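Side-chain contacts in post-proline cleaving enzyme (Rickettsia typhi, PDB 4HVT), which is probably a serine endopeptidase of the prolyl oligopeptidase family that hydrolyses peptides on the carboxyl side of proline: residues 392-397 and 422-427; 630-635 and 661-666; 286-291 and 323-328. All coordinates share one frame; numbering follows the deposited sequence.

Contact 1. Residues 392-397 and 422-427; sequences LPYQNA and TIYLWV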
ATOM      1  N   LEU A 392      14.023  14.658  14.643  1.00 16.84           N
ATOM      2  CA  LEU A 392      12.571  14.683  14.459  1.00 16.90           C
ATOM      3  C   LEU A 392      11.860  15.107  15.761  1.00 19.02           C
ATOM      4  O   LEU A 392      11.896  14.359  16.695  1.00 20.30           O
ATOM      5  CB  LEU A 392      12.120  13.292  14.044  1.00 16.25           C
ATOM      6  CG  LEU A 392      12.766  12.783  12.738  1.00 15.63           C
ATOM      7  CD1 LEU A 392      12.199  11.462  12.295  1.00 15.87           C
ATOM      8  CD2 LEU A 392      12.688  13.786  11.595  1.00 15.51           C
ATOM      9  N   PRO A 393      11.198  16.264  15.784  1.00 20.02           N
ATOM     10  CA  PRO A 393      10.685  16.733  17.074  1.00 21.85           C
ATOM     11  C   PRO A 393       9.326  16.209  17.458  1.00 23.13           C
ATOM     12  O   PRO A 393       8.474  16.968  17.966  1.00 24.46           O
ATOM     13  CB  PRO A 393      10.631  18.252  16.876  1.00 22.04           C
ATOM     14  CG  PRO A 393      10.232  18.404  15.457  1.00 22.41           C
ATOM     15  CD  PRO A 393      10.907  17.242  14.720  1.00 20.84           C
ATOM     16  N   TYR A 394       9.125  14.905  17.265  1.00 21.52           N
ATOM     17  CA  TYR A 394       7.993  14.182  17.831  1.00 20.99           C
ATOM     18  C   TYR A 394       8.519  12.933  18.623  1.00 21.08           C
ATOM     19  O   TYR A 394       9.512  12.284  18.209  1.00 19.98           O
ATOM     20  CB  TYR A 394       7.106  13.701  16.673  1.00 19.70           C
ATOM     21  CG  TYR A 394       6.084  14.637  16.025  1.00 18.85           C
ATOM     22  CD1 TYR A 394       6.471  15.774  15.315  1.00 19.35           C
ATOM     23  CD2 TYR A 394       4.735  14.283  15.988  1.00 19.46           C
ATOM     24  CE1 TYR A 394       5.526  16.588  14.672  1.00 18.89           C
ATOM     25  CE2 TYR A 394       3.780  15.107  15.377  1.00 18.87           C
ATOM     26  CZ  TYR A 394       4.186  16.243  14.701  1.00 18.94           C
ATOM     27  OH  TYR A 394       3.232  17.043  14.068  1.00 18.54           O
ATOM     28  N   GLN A 395       7.876  12.563  19.732  1.00 21.56           N
ATOM     29  CA  GLN A 395       8.076  11.218  20.304  1.00 22.36           C
ATOM     30  C   GLN A 395       7.441  10.161  19.399  1.00 19.12           C
ATOM     31  O   GLN A 395       6.423  10.421  18.772  1.00 18.18           O
ATOM     32  CB  GLN A 395       7.442  11.081  21.698  1.00 26.44           C
ATOM     33  CG  GLN A 395       8.099  11.949  22.763  1.00 31.53           C
ATOM     34  CD  GLN A 395       9.492  11.460  23.135  1.00 35.36           C
ATOM     35  OE1 GLN A 395      10.469  12.219  23.087  1.00 42.60           O
ATOM     36  NE2 GLN A 395       9.593  10.179  23.482  1.00 38.55           N
ATOM     37  N   ASN A 396       8.014   8.964  19.340  1.00 17.13           N
ATOM     38  CA  ASN A 396       7.457   7.921  18.461  1.00 15.70           C
ATOM     39  C   ASN A 396       7.199   8.430  17.019  1.00 14.01           C
ATOM     40  O   ASN A 396       6.236   8.079  16.343  1.00 12.60           O
ATOM     41  CB  ASN A 396       6.201   7.325  19.085  1.00 16.10           C
ATOM     42  CG  ASN A 396       6.522   6.237  20.110  1.00 17.03           C
ATOM     43  OD1 ASN A 396       6.369   6.448  21.291  1.00 18.78           O
ATOM     44  ND2 ASN A 396       7.019   5.091  19.648  1.00 17.55           N
ATOM     45  N   ALA A 397       8.155   9.185  16.530  1.00 13.13           N
ATOM     46  CA  ALA A 397       8.047   9.853  15.236  1.00 12.29           C
ATOM     47  C   ALA A 397       7.862   8.877  14.067  1.00 11.70           C
ATOM     48  O   ALA A 397       8.412   7.775  14.062  1.00 11.15           O
ATOM     49  CB  ALA A 397       9.285  10.683  14.986  1.00 12.57           C
ATOM     50  N   THR A 422       2.563  17.374  10.922  1.00 12.19           N
ATOM     51  CA  THR A 422       3.009  18.707  10.528  1.00 12.29           C
ATOM     52  C   THR A 422       3.740  18.575   9.204  1.00 11.64           C
ATOM     53  O   THR A 422       4.489  17.596   8.981  1.00 11.17           O
ATOM     54  CB  THR A 422       3.948  19.322  11.564  1.00 12.63           C
ATOM     55  OG1 THR A 422       3.256  19.534  12.803  1.00 13.28           O
ATOM     56  CG2 THR A 422       4.504  20.704  11.107  1.00 12.99           C
ATOM     57  N   ILE A 423       3.522  19.540   8.307  1.00 11.49           N
ATOM     58  CA  ILE A 423       4.264  19.560   7.003  1.00 11.01           C
ATOM     59  C   ILE A 423       5.340  20.617   7.115  1.00 11.20           C
ATOM     60  O   ILE A 423       5.080  21.768   7.554  1.00 11.40           O
ATOM     61  CB  ILE A 423       3.378  19.916   5.809  1.00 11.06           C
ATOM     62  CG1 ILE A 423       2.099  19.051   5.799  1.00 11.16           C
ATOM     63  CG2 ILE A 423       4.161  19.769   4.480  1.00 10.72           C
ATOM     64  CD1 ILE A 423       1.177  19.323   4.622  1.00 11.37           C
ATOM     65  N   TYR A 424       6.569  20.225   6.765  1.00 10.94           N
ATOM     66  CA  TYR A 424       7.708  21.078   6.782  1.00 11.34           C
ATOM     67  C   TYR A 424       8.295  21.256   5.397  1.00 11.47           C
ATOM     68  O   TYR A 424       8.254  20.314   4.610  1.00 10.92           O
ATOM     69  CB  TYR A 424       8.789  20.526   7.692  1.00 11.43           C
ATOM     70  CG  TYR A 424       8.399  20.162   9.072  1.00 11.60           C
ATOM     71  CD1 TYR A 424       7.734  18.973   9.346  1.00 11.54           C
ATOM     72  CD2 TYR A 424       8.731  20.991  10.158  1.00 12.24           C
ATOM     73  CE1 TYR A 424       7.419  18.632  10.649  1.00 11.92           C
ATOM     74  CE2 TYR A 424       8.407  20.646  11.419  1.00 12.54           C
ATOM     75  CZ  TYR A 424       7.723  19.490  11.671  1.00 12.29           C
ATOM     76  OH  TYR A 424       7.389  19.145  12.996  1.00 13.21           O
ATOM     77  N   LEU A 425       8.793  22.462   5.103  1.00 12.18           N
ATOM     78  CA  LEU A 425       9.503  22.737   3.900  1.00 12.65           C
ATOM     79  C   LEU A 425      10.979  22.546   4.182  1.00 12.87           C
ATOM     80  O   LEU A 425      11.549  23.152   5.088  1.00 13.17           O
ATOM     81  CB  LEU A 425       9.277  24.152   3.440  1.00 13.45           C
ATOM     82  CG  LEU A 425       9.961  24.623   2.152  1.00 13.79           C
ATOM     83  CD1 LEU A 425       9.403  23.868   0.933  1.00 13.47           C
ATOM     84  CD2 LEU A 425       9.754  26.124   2.001  1.00 14.60           C
ATOM     85  N   TRP A 426      11.622  21.712   3.382  1.00 12.35           N
ATOM     86  CA  TRP A 426      13.076  21.646   3.394  1.00 12.85           C
ATOM     87  C   TRP A 426      13.589  22.726   2.475  1.00 13.76           C
ATOM     88  O   TRP A 426      13.360  22.691   1.281  1.00 13.18           O
ATOM     89  CB  TRP A 426      13.528  20.255   2.906  1.00 12.42           C
ATOM     90  CG  TRP A 426      15.027  20.046   2.811  1.00 12.48           C
ATOM     91  CD1 TRP A 426      15.773  20.075   1.642  1.00 12.88           C
ATOM     92  CD2 TRP A 426      15.949  19.723   3.863  1.00 12.66           C
ATOM     93  NE1 TRP A 426      17.097  19.785   1.920  1.00 12.95           N
ATOM     94  CE2 TRP A 426      17.244  19.593   3.263  1.00 13.21           C
ATOM     95  CE3 TRP A 426      15.831  19.567   5.250  1.00 13.12           C
ATOM     96  CZ2 TRP A 426      18.381  19.236   4.003  1.00 13.40           C
ATOM     97  CZ3 TRP A 426      16.950  19.238   5.985  1.00 13.68           C
ATOM     98  CH2 TRP A 426      18.230  19.075   5.352  1.00 13.78           C
ATOM     99  N   VAL A 427      14.318  23.666   3.048  1.00 15.23           N
ATOM    100  CA  VAL A 427      14.782  24.844   2.333  1.00 17.89           C
ATOM    101  C   VAL A 427      16.208  24.649   1.865  1.00 19.45           C
ATOM    102  O   VAL A 427      16.914  23.694   2.241  1.00 18.57           O
ATOM    103  CB  VAL A 427      14.604  26.144   3.144  1.00 19.04           C
ATOM    104  CG1 VAL A 427      13.119  26.354   3.385  1.00 19.66           C
ATOM    105  CG2 VAL A 427      15.354  26.074   4.438  1.00 19.65           C
TER
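Tyr394 OH is approached by several polar groups of the strand 422-426 region. It hydrogen-bonds to Pro420 O, just ahead of the strand, and it lies 2.8 Å from Thr422 OG1. Since Pro420 O can only accept, the phenol most likely donates to it and receives from the threonine; that second assignment remains provisional, because the threonine proton has another acceptor nearby. Thr422 N is 3.2 Å from Tyr394 OH.

The tyrosines meet through a hydroxyl, not ring against ring: Tyr424 OH comes to the rim of the Tyr394 ring, near its plane, 3.6 Å from CE1, and its other neighbour across the contact is Pro393 CG at 3.8 Å. Within the strand, Thr422 CG2 sits above one face of the Tyr424 ring, displaced toward its rim. The threonine torsion explains this division of labour: CG2 is anti to the backbone N, while OG1 (chi1 -64°) is anti to the carbonyl carbon and faces Tyr394.

Pro393 is the centre of an inverse gamma turn, closed by a weak bond from Tyr394 N to Leu392 O. The turn belongs to the link between the sixth and seventh propeller blades, and Ile414 of the neighbouring strand lies against Pro393 and both tyrosines. With Pro420 O and Thr422 OG1 as its partners, the phenol oxygen thus ties this interblade link to the start of the seventh blade's third strand, while the ring edge and Pro393 pack against Tyr424 OH.

Contact 2. Residues 630-635 and 661-666; sequences ENLSLT and EYVLAQ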
ATOM      1  N   GLU A 630     -11.039 -24.837   6.195  1.00 20.90           N
ATOM      2  CA  GLU A 630     -10.727 -26.211   6.630  1.00 23.04           C
ATOM      3  C   GLU A 630     -10.860 -26.425   8.147  1.00 23.38           C
ATOM      4  O   GLU A 630     -10.688 -27.551   8.645  1.00 24.45           O
ATOM      5  CB  GLU A 630      -9.313 -26.602   6.243  1.00 23.78           C
ATOM      6  CG  GLU A 630      -9.086 -26.699   4.750  1.00 25.68           C
ATOM      7  CD  GLU A 630      -9.857 -27.849   4.097  1.00 27.16           C
ATOM      8  OE1 GLU A 630      -9.621 -29.035   4.453  1.00 32.38           O
ATOM      9  OE2 GLU A 630     -10.720 -27.577   3.236  1.00 27.30           O
ATOM     10  N   ASN A 631     -11.196 -25.383   8.894  1.00 22.35           N
ATOM     11  CA  ASN A 631     -11.160 -25.466  10.358  1.00 23.86           C
ATOM     12  C   ASN A 631     -12.395 -24.755  10.901  1.00 23.93           C
ATOM     13  O   ASN A 631     -12.330 -24.024  11.848  1.00 25.60           O
ATOM     14  CB  ASN A 631      -9.857 -24.890  10.934  1.00 23.26           C
ATOM     15  CG  ASN A 631      -8.650 -25.761  10.590  1.00 23.43           C
ATOM     16  OD1 ASN A 631      -8.385 -26.778  11.263  1.00 24.63           O
ATOM     17  ND2 ASN A 631      -7.985 -25.436   9.492  1.00 22.12           N
ATOM     18  N   LEU A 632     -13.528 -24.984  10.261  1.00 25.45           N
ATOM     19  CA  LEU A 632     -14.807 -24.426  10.705  1.00 26.64           C
ATOM     20  C   LEU A 632     -15.765 -25.519  11.184  1.00 27.20           C
ATOM     21  O   LEU A 632     -15.984 -26.501  10.515  1.00 26.50           O
ATOM     22  CB  LEU A 632     -15.506 -23.719   9.573  1.00 27.26           C
ATOM     23  CG  LEU A 632     -15.228 -22.283   9.199  1.00 26.68           C
ATOM     24  CD1 LEU A 632     -16.057 -21.976   7.971  1.00 26.73           C
ATOM     25  CD2 LEU A 632     -15.537 -21.273  10.256  1.00 27.35           C
ATOM     26  N   SER A 633     -16.427 -25.289  12.303  1.00 28.39           N
ATOM     27  CA  SER A 633     -17.385 -26.272  12.817  1.00 30.35           C
ATOM     28  C   SER A 633     -18.749 -25.621  12.893  1.00 31.20           C
ATOM     29  O   SER A 633     -18.859 -24.525  13.431  1.00 30.31           O
ATOM     30  CB  SER A 633     -16.929 -26.722  14.214  1.00 31.90           C
ATOM     31  OG  SER A 633     -17.927 -27.451  14.898  1.00 33.56           O
ATOM     32  N   LEU A 634     -19.786 -26.295  12.396  1.00 30.01           N
ATOM     33  CA  LEU A 634     -21.176 -25.761  12.475  1.00 30.63           C
ATOM     34  C   LEU A 634     -21.694 -25.431  13.874  1.00 30.42           C
ATOM     35  O   LEU A 634     -22.539 -24.552  14.029  1.00 31.21           O
ATOM     36  CB  LEU A 634     -22.175 -26.734  11.833  1.00 30.64           C
ATOM     37  N   THR A 635     -21.233 -26.165  14.881  1.00 30.59           N
ATOM     38  CA  THR A 635     -21.773 -26.056  16.234  1.00 31.27           C
ATOM     39  C   THR A 635     -20.944 -25.166  17.134  1.00 30.53           C
ATOM     40  O   THR A 635     -21.164 -25.079  18.330  1.00 31.16           O
ATOM     41  CB  THR A 635     -21.891 -27.445  16.864  1.00 33.12           C
ATOM     42  OG1 THR A 635     -20.579 -27.954  17.102  1.00 33.32           O
ATOM     43  CG2 THR A 635     -22.678 -28.420  15.946  1.00 34.52           C
ATOM     44  N   GLU A 661     -18.572 -15.989   3.740  1.00 19.15           N
ATOM     45  CA  GLU A 661     -19.983 -15.638   4.064  1.00 19.91           C
ATOM     46  C   GLU A 661     -20.905 -16.842   3.806  1.00 21.38           C
ATOM     47  O   GLU A 661     -21.776 -17.174   4.606  1.00 21.91           O
ATOM     48  CB  GLU A 661     -20.435 -14.472   3.207  1.00 19.87           C
ATOM     49  CG  GLU A 661     -21.907 -14.089   3.208  1.00 20.77           C
ATOM     50  CD  GLU A 661     -22.445 -13.685   4.583  1.00 21.38           C
ATOM     51  OE1 GLU A 661     -21.725 -13.663   5.623  1.00 21.28           O
ATOM     52  OE2 GLU A 661     -23.676 -13.438   4.647  1.00 22.59           O
ATOM     53  N   TYR A 662     -20.730 -17.470   2.654  1.00 22.24           N
ATOM     54  CA  TYR A 662     -21.627 -18.569   2.285  1.00 23.90           C
ATOM     55  C   TYR A 662     -21.568 -19.704   3.297  1.00 24.55           C
ATOM     56  O   TYR A 662     -22.624 -20.216   3.719  1.00 25.23           O
ATOM     57  CB  TYR A 662     -21.322 -19.060   0.876  1.00 24.26           C
ATOM     58  CG  TYR A 662     -22.303 -20.144   0.398  1.00 26.37           C
ATOM     59  CD1 TYR A 662     -22.104 -21.466   0.705  1.00 27.51           C
ATOM     60  CD2 TYR A 662     -23.362 -19.795  -0.397  1.00 27.80           C
ATOM     61  CE1 TYR A 662     -22.991 -22.440   0.253  1.00 30.43           C
ATOM     62  CE2 TYR A 662     -24.261 -20.724  -0.839  1.00 30.02           C
ATOM     63  CZ  TYR A 662     -24.067 -22.038  -0.522  1.00 31.31           C
ATOM     64  OH  TYR A 662     -24.972 -22.921  -1.000  1.00 34.51           O
ATOM     65  N   VAL A 663     -20.361 -20.090   3.702  1.00 24.42           N
ATOM     66  CA  VAL A 663     -20.202 -21.166   4.670  1.00 25.78           C
ATOM     67  C   VAL A 663     -20.618 -20.741   6.079  1.00 25.64           C
ATOM     68  O   VAL A 663     -21.328 -21.479   6.763  1.00 26.41           O
ATOM     69  CB  VAL A 663     -18.780 -21.763   4.665  1.00 25.63           C
ATOM     70  CG1 VAL A 663     -18.725 -22.975   5.599  1.00 27.18           C
ATOM     71  CG2 VAL A 663     -18.428 -22.172   3.256  1.00 25.30           C
ATOM     72  N   LEU A 664     -20.207 -19.542   6.516  1.00 24.58           N
ATOM     73  CA  LEU A 664     -20.511 -19.114   7.871  1.00 26.67           C
ATOM     74  C   LEU A 664     -21.991 -18.861   8.034  1.00 29.54           C
ATOM     75  O   LEU A 664     -22.572 -19.139   9.106  1.00 29.78           O
ATOM     76  CB  LEU A 664     -19.724 -17.842   8.227  1.00 26.26           C
ATOM     77  CG  LEU A 664     -18.444 -18.031   9.022  1.00 25.61           C
ATOM     78  CD1 LEU A 664     -17.835 -16.646   9.260  1.00 24.51           C
ATOM     79  CD2 LEU A 664     -18.716 -18.676  10.368  1.00 26.22           C
ATOM     80  N   ALA A 665     -22.617 -18.310   6.998  1.00 31.82           N
ATOM     81  CA  ALA A 665     -24.087 -18.117   7.021  1.00 35.55           C
ATOM     82  C   ALA A 665     -24.798 -19.334   7.546  1.00 37.56           C
ATOM     83  O   ALA A 665     -25.872 -19.208   8.170  1.00 41.14           O
ATOM     84  CB  ALA A 665     -24.623 -17.809   5.626  1.00 36.83           C
ATOM     85  N   GLN A 666     -24.244 -20.520   7.289  1.00 36.20           N
ATOM     86  CA  GLN A 666     -24.868 -21.776   7.682  1.00 36.59           C
ATOM     87  C   GLN A 666     -24.615 -22.251   9.108  1.00 34.17           C
ATOM     88  O   GLN A 666     -25.059 -23.329   9.476  1.00 34.87           O
ATOM     89  CB  GLN A 666     -24.450 -22.883   6.716  1.00 39.39           C
ATOM     90  CG  GLN A 666     -24.787 -22.502   5.298  1.00 42.31           C
ATOM     91  CD  GLN A 666     -24.447 -23.572   4.315  1.00 46.63           C
ATOM     92  OE1 GLN A 666     -23.273 -23.900   4.118  1.00 51.89           O
ATOM     93  NE2 GLN A 666     -25.466 -24.096   3.642  1.00 49.22           N
TER
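Leu632 spreads its two methyls over neighbouring residues of helix 655-664, in the alpha/beta-hydrolase part of the chain. CD1 of Leu632 meets CG1 of Val663 at 3.7 Å, and CD2 of Leu632 meets CD2 of Leu664 at 4.1 Å. Both contacts are between apolar carbons, with no polar bond between the segments. The leucine side chains cross at about a right angle, whereas Leu632 and Val663 meet more obliquely.

For Val663 the torsion accounts for the methyl that is offered: CG1 is anti to its backbone N (chi1 -174°), which carries it to Leu632. Leu664 has chi1 of -98°, well off a staggered value; its CB does not aim at the loop, yet its CD2 ends close to it.

In the next shell, Tyr638 touches both Leu632 and Leu664, and its OH hydrogen-bonds to Ser633 N, so one residue lines the apolar contact and fixes the loop backbone beside it. Leu664 also reaches Val641 and Thr672, on the two parallel strands that this helix connects in a beta-alpha-beta crossover. The loop 630-635 leads toward the first of those strands, 640-646, so the contact packs the approach to the crossover against the C-terminal part of helix 655-664.

Farther out, the Glu661 carboxylate is shared: OE2 forms a salt bridge with NE of Arg42, from helix 34-51, while OE1 hydrogen-bonds to Thr672 OG1.

Contact 3. Residues 286-291 and 323-328; sequences INMPSD and VALHFT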
ATOM      1  N   ILE A 286      21.695  -6.787 -15.394  1.00 11.52           N
ATOM      2  CA  ILE A 286      22.294  -6.317 -14.144  1.00 11.42           C
ATOM      3  C   ILE A 286      22.745  -7.527 -13.303  1.00 11.95           C
ATOM      4  O   ILE A 286      22.001  -8.512 -13.152  1.00 11.81           O
ATOM      5  CB  ILE A 286      21.283  -5.439 -13.361  1.00 10.79           C
ATOM      6  CG1 ILE A 286      21.157  -4.102 -14.046  1.00 10.56           C
ATOM      7  CG2 ILE A 286      21.695  -5.286 -11.906  1.00 10.89           C
ATOM      8  CD1 ILE A 286      19.991  -3.310 -13.574  1.00 10.03           C
ATOM      9  N   ASN A 287      23.993  -7.441 -12.834  1.00 12.64           N
ATOM     10  CA  ASN A 287      24.597  -8.416 -11.964  1.00 13.68           C
ATOM     11  C   ASN A 287      24.543  -7.885 -10.518  1.00 12.86           C
ATOM     12  O   ASN A 287      25.424  -7.102 -10.079  1.00 12.58           O
ATOM     13  CB  ASN A 287      26.049  -8.683 -12.407  1.00 16.17           C
ATOM     14  CG  ASN A 287      26.666  -9.879 -11.677  1.00 19.20           C
ATOM     15  OD1 ASN A 287      26.107 -10.360 -10.706  1.00 20.63           O
ATOM     16  ND2 ASN A 287      27.786 -10.400 -12.197  1.00 22.99           N
ATOM     17  N   MET A 288      23.433  -8.235  -9.855  1.00 11.92           N
ATOM     18  CA  MET A 288      23.237  -7.975  -8.429  1.00 11.82           C
ATOM     19  C   MET A 288      22.520  -9.180  -7.837  1.00 11.74           C
ATOM     20  O   MET A 288      21.966 -10.031  -8.585  1.00 11.81           O
ATOM     21  CB  MET A 288      22.374  -6.702  -8.176  1.00 11.60           C
ATOM     22  CG  MET A 288      23.024  -5.372  -8.597  1.00 11.64           C
ATOM     23  SD  MET A 288      24.438  -4.933  -7.554  1.00 12.09           S
ATOM     24  CE  MET A 288      23.490  -4.370  -6.126  1.00 11.77           C
ATOM     25  N   PRO A 289      22.573  -9.328  -6.515  1.00 11.71           N
ATOM     26  CA  PRO A 289      21.795 -10.426  -5.919  1.00 11.54           C
ATOM     27  C   PRO A 289      20.343 -10.419  -6.408  1.00 11.22           C
ATOM     28  O   PRO A 289      19.725  -9.375  -6.510  1.00 11.40           O
ATOM     29  CB  PRO A 289      21.928 -10.160  -4.398  1.00 11.55           C
ATOM     30  CG  PRO A 289      23.214  -9.424  -4.248  1.00 11.89           C
ATOM     31  CD  PRO A 289      23.228  -8.505  -5.480  1.00 11.73           C
ATOM     32  N   SER A 290      19.778 -11.594  -6.697  1.00 11.30           N
ATOM     33  CA  SER A 290      18.482 -11.658  -7.323  1.00 11.06           C
ATOM     34  C   SER A 290      17.333 -11.100  -6.487  1.00 10.37           C
ATOM     35  O   SER A 290      16.341 -10.673  -7.055  1.00 10.18           O
ATOM     36  CB  SER A 290      18.153 -13.101  -7.718  1.00 11.41           C
ATOM     37  OG  SER A 290      18.070 -13.952  -6.593  1.00 12.37           O
ATOM     38  N   ASP A 291      17.508 -11.023  -5.157  1.00 10.19           N
ATOM     39  CA  ASP A 291      16.484 -10.466  -4.263  1.00  9.93           C
ATOM     40  C   ASP A 291      16.870  -9.101  -3.727  1.00  9.26           C
ATOM     41  O   ASP A 291      16.183  -8.577  -2.855  1.00  9.49           O
ATOM     42  CB  ASP A 291      16.090 -11.420  -3.132  1.00 10.39           C
ATOM     43  CG  ASP A 291      17.285 -11.935  -2.318  1.00 11.01           C
ATOM     44  OD1 ASP A 291      18.473 -11.646  -2.602  1.00 11.23           O
ATOM     45  OD2 ASP A 291      16.996 -12.630  -1.306  1.00 11.62           O
ATOM     46  N   VAL A 323      23.428  -0.676   0.106  1.00  9.50           N
ATOM     47  CA  VAL A 323      24.685  -0.366  -0.557  1.00  9.70           C
ATOM     48  C   VAL A 323      24.470   0.658  -1.697  1.00  9.50           C
ATOM     49  O   VAL A 323      23.314   0.890  -2.136  1.00  8.97           O
ATOM     50  CB  VAL A 323      25.309  -1.640  -1.189  1.00  9.91           C
ATOM     51  CG1 VAL A 323      25.531  -2.757  -0.156  1.00 10.27           C
ATOM     52  CG2 VAL A 323      24.423  -2.147  -2.335  1.00  9.55           C
ATOM     53  N   ALA A 324      25.563   1.322  -2.092  1.00  9.88           N
ATOM     54  CA  ALA A 324      25.544   2.227  -3.175  1.00  9.78           C
ATOM     55  C   ALA A 324      26.666   1.862  -4.092  1.00 10.14           C
ATOM     56  O   ALA A 324      27.715   1.354  -3.655  1.00 10.75           O
ATOM     57  CB  ALA A 324      25.769   3.629  -2.679  1.00 10.00           C
ATOM     58  N   LEU A 325      26.428   2.125  -5.365  1.00 10.08           N
ATOM     59  CA  LEU A 325      27.459   1.903  -6.396  1.00 10.62           C
ATOM     60  C   LEU A 325      27.183   2.782  -7.603  1.00 10.24           C
ATOM     61  O   LEU A 325      26.070   3.185  -7.918  1.00  9.35           O
ATOM     62  CB  LEU A 325      27.581   0.451  -6.855  1.00 10.90           C
ATOM     63  CG  LEU A 325      26.417  -0.295  -7.507  1.00 10.92           C
ATOM     64  CD1 LEU A 325      26.837  -1.582  -8.195  1.00 11.57           C
ATOM     65  CD2 LEU A 325      25.234  -0.587  -6.528  1.00 10.64           C
ATOM     66  N   HIS A 326      28.221   3.037  -8.336  1.00 10.84           N
ATOM     67  CA  HIS A 326      28.055   3.699  -9.637  1.00 11.00           C
ATOM     68  C   HIS A 326      27.250   2.837 -10.592  1.00 10.71           C
ATOM     69  O   HIS A 326      27.400   1.589 -10.606  1.00 10.56           O
ATOM     70  CB  HIS A 326      29.407   3.993 -10.291  1.00 11.86           C
ATOM     71  CG  HIS A 326      29.314   4.991 -11.404  1.00 12.21           C
ATOM     72  ND1 HIS A 326      29.291   4.652 -12.742  1.00 12.66           N
ATOM     73  CD2 HIS A 326      29.325   6.347 -11.365  1.00 12.57           C
ATOM     74  CE1 HIS A 326      29.207   5.748 -13.473  1.00 12.76           C
ATOM     75  NE2 HIS A 326      29.209   6.797 -12.656  1.00 12.63           N
ATOM     76  N   PHE A 327      26.371   3.442 -11.406  1.00 10.60           N
ATOM     77  CA  PHE A 327      25.439   2.590 -12.222  1.00 10.47           C
ATOM     78  C   PHE A 327      26.181   1.666 -13.188  1.00 11.08           C
ATOM     79  O   PHE A 327      25.723   0.580 -13.416  1.00 10.88           O
ATOM     80  CB  PHE A 327      24.381   3.409 -12.991  1.00 10.49           C
ATOM     81  CG  PHE A 327      24.931   4.082 -14.239  1.00 11.12           C
ATOM     82  CD1 PHE A 327      25.543   5.326 -14.192  1.00 11.52           C
ATOM     83  CD2 PHE A 327      24.808   3.467 -15.454  1.00 11.35           C
ATOM     84  CE1 PHE A 327      26.079   5.933 -15.310  1.00 12.30           C
ATOM     85  CE2 PHE A 327      25.324   4.060 -16.592  1.00 11.89           C
ATOM     86  CZ  PHE A 327      25.958   5.269 -16.537  1.00 12.25           C
ATOM     87  N   THR A 328      27.358   2.063 -13.642  1.00 11.73           N
ATOM     88  CA  THR A 328      28.152   1.243 -14.591  1.00 12.53           C
ATOM     89  C   THR A 328      28.600  -0.062 -13.925  1.00 12.62           C
ATOM     90  O   THR A 328      28.725  -1.078 -14.606  1.00 13.45           O
ATOM     91  CB  THR A 328      29.373   1.951 -15.162  1.00 13.43           C
ATOM     92  OG1 THR A 328      30.251   2.344 -14.095  1.00 13.91           O
ATOM     93  CG2 THR A 328      28.899   3.137 -15.978  1.00 13.57           C
TER
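Met288 and Leu325 lie alongside each other, their side chains running in opposing senses, and this pair forms the tighter part of the contact. Two atom pairs show the overlap: Met288 SD lies 4.2 Å from Leu325 CD1, and Met288 CE lies 4.2 Å from Leu325 CD2. Both ends of the forked leucine thus meet the thioether. The methionine is folded rather than extended, with chi2 -69° and chi3 -76°, and these bends bring sulfur and methyl alongside the leucine instead of directing the methyl alone at it. Leu325 CG sits between its backbone N and carbonyl carbon (chi1 61°), a less common rotamer that nevertheless turns the branch to the methionine.

Contact thins along the strand toward Val323, whose CG2 is 4.5 Å from Met288 CE, a long, marginal apolar approach. Just before the methionine, Asn287 is exposed to solvent, although its carbonyl oxygen is hydrogen-bonded to Lys337 NZ. Past Leu325, segment 323-328 no longer touches the loop, and its polar side chains bond among themselves and beyond: His326 ND1 and Thr328 OG1 are 2.8 Å apart and hydrogen-bonded, with either able to donate, while His326 NE2 is held by Glu300.

Loop 286-291 carries the chain from the fourth propeller blade to the fifth, and Val323 and Leu325 belong to the third strand of that fifth blade. Trp304, on adjacent strand 301-305, touches Met288, Val323 and Leu325, whereas Trp310, on strand 310-312, reaches Met288 and Pro289.

Along the chain the order is contact 3, contact 1, contact 2, each closing before the next opens. Contacts 3 and 1 share the N-terminal beta-propeller, their centres about 32 Å apart and their nearest atoms about 19 Å apart. Their topology matches: in each, an interblade connection packs on the third strand of the blade it enters, the fifth for 286-291 and the seventh for 392-397. Contact 2 belongs to the alpha/beta-hydrolase domain, with centres about 48 Å from contact 1 and 50 Å from contact 3. The three therefore form no continuous patch; two join successive units of the propeller, and the third joins elements of the probable peptidase domain.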